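Local coordinates for putative tetR family transcription regulator (Shewanella loihica, PDB 3PPB), which probably binds DNA and regulates transcription, as a TetR-family protein with a helix-turn-helix motif, at residues Thr17-Phe22 and Thr34-Ala39; Val64-Phe68 and Ala93-Ala97. All coordinates share one frame; numbering follows the deposited sequence.

Interaction 1 of 2, residues Thr17-Phe22 and Thr34-Ala39; sequences TALQLF and TIAREA
Thr17 OG1 donates its hydrogen bond to the carbonyl oxygen of Ala13, one turn back on helix 10-24, and from that position it also lies against the backbone of Ala39, 3.5 Å from Ala39 CA. Helix 10-24 here packs on helix 32-39, the first helix of the predicted helix-turn-helix, within the three-helical DNA-binding domain of the TetR fold. The short axes approach to 9.5 Å at 125°, and no hydrogen bond passes between the two segments; their direct contact is therefore van der Waals packing. Thr17 faces helix 32-39 with its other branch too: a chi1 of -69° puts OG1 beside the backbone N and leaves CG2 anti to it, where Thr17 CG2 presses on Glu38 CB at 3.3 Å, a tight fit, and sits 3.4 Å from Ile35 O, which accepts the backbone hydrogen bond of Ala39 N. A glycine in place of this threonine would probably open a gap beside Glu38 CB and Ile35 O and leave Ala13 O without its hydroxyl partner.

Ile35 is the knob of the contact, its side chain lodged among Thr17, Ala18, Leu21 and Phe22. Its branches divide the work: CG2 rests against Ala18, CG1 meets Leu21 CD1, and CD1 reaches the Phe22 ring, where the side chains cross at about a right angle. Helix 53-74 supports the same core, with Leu56 touching both Ala18 and Ile35 and Leu60 touching Phe22, while Leu46 of helix 43-49 also reaches Ile35. Towards the partly exposed Thr34, the packing is methyl on methyl: Leu21 CD1 lies 3.8 Å from Thr34 CG2, whereas Thr34 OG1 is hydrogen-bonded to Ser31 OG.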
# COMPACT_ATOMS: atom_id res chain seq x y z
N THR A 17 9.90 -3.42 -21.24
CA THR A 17 10.05 -1.96 -21.41
C THR A 17 8.90 -1.27 -20.66
O THR A 17 9.16 -0.27 -19.97
CB THR A 17 10.12 -1.56 -22.90
OG1 THR A 17 11.35 -2.01 -23.48
CG2 THR A 17 9.99 -0.08 -23.11
N ALA A 18 7.65 -1.79 -20.80
CA ALA A 18 6.45 -1.28 -20.10
C ALA A 18 6.66 -1.31 -18.58
O ALA A 18 6.34 -0.33 -17.91
CB ALA A 18 5.21 -2.09 -20.47
N LEU A 19 7.23 -2.42 -18.05
CA LEU A 19 7.50 -2.58 -16.62
C LEU A 19 8.40 -1.45 -16.14
O LEU A 19 8.06 -0.78 -15.16
CB LEU A 19 8.12 -3.96 -16.31
CG LEU A 19 8.60 -4.19 -14.86
CD1 LEU A 19 7.43 -4.45 -13.92
CD2 LEU A 19 9.58 -5.34 -14.80
N GLN A 20 9.52 -1.22 -16.84
CA GLN A 20 10.46 -0.14 -16.52
C GLN A 20 9.76 1.23 -16.52
O GLN A 20 9.90 1.99 -15.56
CB GLN A 20 11.64 -0.13 -17.52
CG GLN A 20 12.59 -1.31 -17.39
N LEU A 21 9.01 1.54 -17.59
CA LEU A 21 8.39 2.85 -17.74
C LEU A 21 7.22 3.08 -16.79
O LEU A 21 7.10 4.19 -16.27
CB LEU A 21 7.95 3.09 -19.19
CG LEU A 21 9.08 3.23 -20.21
CD1 LEU A 21 8.56 3.10 -21.61
CD2 LEU A 21 9.82 4.57 -20.05
N PHE A 22 6.36 2.06 -16.56
CA PHE A 22 5.23 2.19 -15.63
C PHE A 22 5.73 2.44 -14.20
O PHE A 22 5.01 3.05 -13.41
CB PHE A 22 4.30 0.96 -15.66
CG PHE A 22 3.48 0.77 -16.92
CD1 PHE A 22 3.28 1.82 -17.81
CD2 PHE A 22 2.88 -0.45 -17.19
CE1 PHE A 22 2.51 1.65 -18.95
CE2 PHE A 22 2.10 -0.62 -18.33
CZ PHE A 22 1.93 0.42 -19.22
N THR A 34 6.22 5.84 -26.59
CA THR A 34 7.44 5.70 -25.79
C THR A 34 7.73 4.22 -25.55
O THR A 34 8.86 3.81 -25.76
CB THR A 34 7.32 6.46 -24.47
OG1 THR A 34 7.02 7.82 -24.73
CG2 THR A 34 8.58 6.36 -23.64
N ILE A 35 6.72 3.42 -25.17
CA ILE A 35 6.89 1.98 -24.90
C ILE A 35 7.43 1.28 -26.15
O ILE A 35 8.44 0.59 -26.05
CB ILE A 35 5.61 1.26 -24.40
CG1 ILE A 35 5.06 1.90 -23.09
CG2 ILE A 35 5.86 -0.25 -24.23
CD1 ILE A 35 3.62 1.40 -22.62
N ALA A 36 6.74 1.48 -27.30
CA ALA A 36 7.10 0.88 -28.59
C ALA A 36 8.53 1.22 -28.97
O ALA A 36 9.31 0.30 -29.26
CB ALA A 36 6.14 1.34 -29.67
N ARG A 37 8.90 2.53 -28.94
CA ARG A 37 10.24 3.02 -29.27
C ARG A 37 11.31 2.40 -28.39
O ARG A 37 12.28 1.83 -28.91
CB ARG A 37 10.29 4.55 -29.15
CG ARG A 37 11.62 5.17 -29.62
CD ARG A 37 11.66 6.68 -29.49
NE ARG A 37 11.50 7.16 -28.11
CZ ARG A 37 10.39 7.71 -27.63
NH1 ARG A 37 9.32 7.86 -28.42
NH2 ARG A 37 10.33 8.12 -26.37
N GLU A 38 11.13 2.49 -27.05
CA GLU A 38 12.09 1.95 -26.10
C GLU A 38 12.22 0.42 -26.27
O GLU A 38 13.30 -0.10 -26.04
CB GLU A 38 11.72 2.33 -24.66
CG GLU A 38 11.79 3.81 -24.35
CD GLU A 38 13.18 4.32 -24.04
OE1 GLU A 38 13.99 4.46 -24.98
OE2 GLU A 38 13.44 4.60 -22.85
N ALA A 39 11.15 -0.27 -26.71
CA ALA A 39 11.17 -1.73 -26.93
C ALA A 39 11.81 -2.07 -28.27
O ALA A 39 12.34 -3.17 -28.45
CB ALA A 39 9.75 -2.31 -26.85

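Interaction 2 of 2, residues Val64-Phe68 and Ala93-Ala97; sequences VKQEF and ALTWA. With EDO (1,2-ethanediol), chain G; EDO (1,2-ethanediol), chain D; EDO (1,2-ethanediol), chain H.
Trp96 and Phe68 meet as a T-shaped aromatic pair, the edge of the phenyl ring directed at one face of the indole. The ring planes stand at 77°, and the centroids of the phenyl and of the indole six-membered ring are 5.1 Å apart. The touching edge is Phe68 CD1, 3.5 Å from Trp96 CE3. Phe68 adds a CH-pi contact of its own backbone, its CA lying over the indole five-membered ring, 4.3 Å from that centroid. Trp96 CG, anti to the backbone N, carries the indole across to helix 53-74, where its rim atom CH2 abuts Val64 CG1.

In the TetR fold, helix 53-74 typically links the DNA-binding domain to the larger C-terminal domain, to which helix 82-99 belongs. The aromatic pair joins these two helices, and the short axes of 64-68 and 93-97 run at 128°. Phe107 of helix 101-110 packs on both rings. Phe68 CZ touches Ala93 CB at 3.8 Å; the Ala93 side chain lies about 4 Å from a bound tetraethylene glycol.

At the indole edge, a 1,2-ethanediol, probably from the crystallisation liquor, bridges the helices: Trp96 NE1 gives its O1 a weak hydrogen bond, with an angle of 151° at the hydrogen, and that O1 donates to Glu67 OE1 at 2.7 Å. Glu67 OE1 also forms a salt bridge with Lys103.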
# COMPACT_ATOMS: atom_id res chain seq x y z
N VAL A 64 3.61 -10.65 -13.46
CA VAL A 64 4.50 -10.44 -12.31
C VAL A 64 3.92 -11.15 -11.07
O VAL A 64 4.66 -11.83 -10.36
CB VAL A 64 4.84 -8.93 -12.03
CG1 VAL A 64 5.85 -8.81 -10.90
CG2 VAL A 64 5.40 -8.24 -13.29
N LYS A 65 2.59 -11.06 -10.85
CA LYS A 65 1.93 -11.76 -9.73
C LYS A 65 2.20 -13.28 -9.84
O LYS A 65 2.55 -13.90 -8.83
CB LYS A 65 0.41 -11.48 -9.70
CG LYS A 65 0.02 -10.09 -9.22
CD LYS A 65 0.01 -9.99 -7.70
CE LYS A 65 -0.19 -8.57 -7.24
NZ LYS A 65 -0.60 -8.53 -5.82
N GLN A 66 2.09 -13.86 -11.07
CA GLN A 66 2.34 -15.28 -11.28
C GLN A 66 3.79 -15.65 -10.95
O GLN A 66 4.01 -16.64 -10.26
CB GLN A 66 1.97 -15.74 -12.69
CG GLN A 66 1.91 -17.28 -12.81
CD GLN A 66 0.85 -17.90 -11.93
OE1 GLN A 66 -0.34 -17.67 -12.12
NE2 GLN A 66 1.26 -18.66 -10.92
N GLU A 67 4.77 -14.83 -11.38
CA GLU A 67 6.19 -15.03 -11.06
C GLU A 67 6.43 -15.06 -9.54
O GLU A 67 7.13 -15.93 -9.03
CB GLU A 67 7.04 -13.91 -11.68
CG GLU A 67 7.23 -14.04 -13.17
CD GLU A 67 8.00 -12.87 -13.75
OE1 GLU A 67 8.90 -12.35 -13.05
OE2 GLU A 67 7.69 -12.46 -14.89
N PHE A 68 5.84 -14.08 -8.83
CA PHE A 68 5.92 -13.96 -7.38
C PHE A 68 5.36 -15.22 -6.69
O PHE A 68 6.02 -15.81 -5.83
CB PHE A 68 5.17 -12.71 -6.93
CG PHE A 68 5.03 -12.52 -5.44
CD1 PHE A 68 6.10 -12.06 -4.68
CD2 PHE A 68 3.80 -12.74 -4.80
CE1 PHE A 68 5.95 -11.82 -3.31
CE2 PHE A 68 3.66 -12.51 -3.43
CZ PHE A 68 4.73 -12.06 -2.69
N ALA A 93 8.89 -14.47 0.26
CA ALA A 93 8.23 -13.30 -0.36
C ALA A 93 9.13 -12.06 -0.20
O ALA A 93 9.37 -11.34 -1.17
CB ALA A 93 6.85 -13.06 0.27
N LEU A 94 9.65 -11.84 1.01
CA LEU A 94 10.53 -10.71 1.32
C LEU A 94 11.85 -10.85 0.57
O LEU A 94 12.32 -9.85 0.04
CB LEU A 94 10.73 -10.56 2.84
CG LEU A 94 9.80 -9.55 3.58
CD1 LEU A 94 8.33 -9.78 3.27
CD2 LEU A 94 9.95 -9.67 5.10
N THR A 95 12.39 -12.09 0.43
CA THR A 95 13.63 -12.33 -0.31
C THR A 95 13.40 -11.98 -1.78
O THR A 95 14.25 -11.31 -2.39
CB THR A 95 14.11 -13.77 -0.15
OG1 THR A 95 14.34 -14.01 1.24
CG2 THR A 95 15.38 -14.09 -0.95
N TRP A 96 12.24 -12.38 -2.32
CA TRP A 96 11.88 -12.10 -3.72
C TRP A 96 11.84 -10.58 -3.94
O TRP A 96 12.38 -10.11 -4.93
CB TRP A 96 10.55 -12.76 -4.09
CG TRP A 96 10.13 -12.50 -5.51
CD1 TRP A 96 10.34 -13.30 -6.59
CD2 TRP A 96 9.42 -11.35 -5.99
NE1 TRP A 96 9.80 -12.73 -7.72
CE2 TRP A 96 9.25 -11.51 -7.39
CE3 TRP A 96 8.91 -10.18 -5.39
CZ2 TRP A 96 8.56 -10.58 -8.18
CZ3 TRP A 96 8.27 -9.24 -6.18
CH2 TRP A 96 8.11 -9.44 -7.56
N ALA A 97 11.21 -9.84 -2.99
CA ALA A 97 11.10 -8.37 -3.04
C ALA A 97 12.48 -7.68 -3.09
O ALA A 97 12.65 -6.72 -3.83
CB ALA A 97 10.33 -7.88 -1.82
C1 EDO G . 11.38 -13.92 -10.59
O1 EDO G . 10.33 -12.99 -10.91
C2 EDO G . 10.76 -15.20 -10.04
O2 EDO G . 11.79 -16.10 -9.60
C1 EDO D . 1.50 -9.50 -3.02
O1 EDO D . 0.76 -10.16 -4.04
C2 EDO D . 2.44 -8.51 -3.69
O2 EDO D . 1.71 -7.63 -4.54
C1 EDO H . 8.50 -8.47 -17.68
O1 EDO H . 9.68 -8.85 -16.96
C2 EDO H . 7.53 -9.64 -17.70
O2 EDO H . 7.18 -10.00 -16.36

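From the N terminus, the chain runs along helix 10-24, turns, and returns in helix 32-39; interaction 1 closes this loop of 11 residues and holds together helices of the DNA-binding domain. Helix 43-49 follows, then helix 53-74, whose early part packs against interaction 1 and whose later part supplies Val64-Phe68. Interaction 2 closes a longer loop of 24 residues, mostly helical, and ties helix 53-74 to helix 82-99 of the C-terminal domain. The loops lie in series, neither nested nor crossed. The centres of interactions 1 and 2 are about 21 Å apart. Helix 101-110 touches segment 17-22 through Leu19 and also Trp96 of interaction 2.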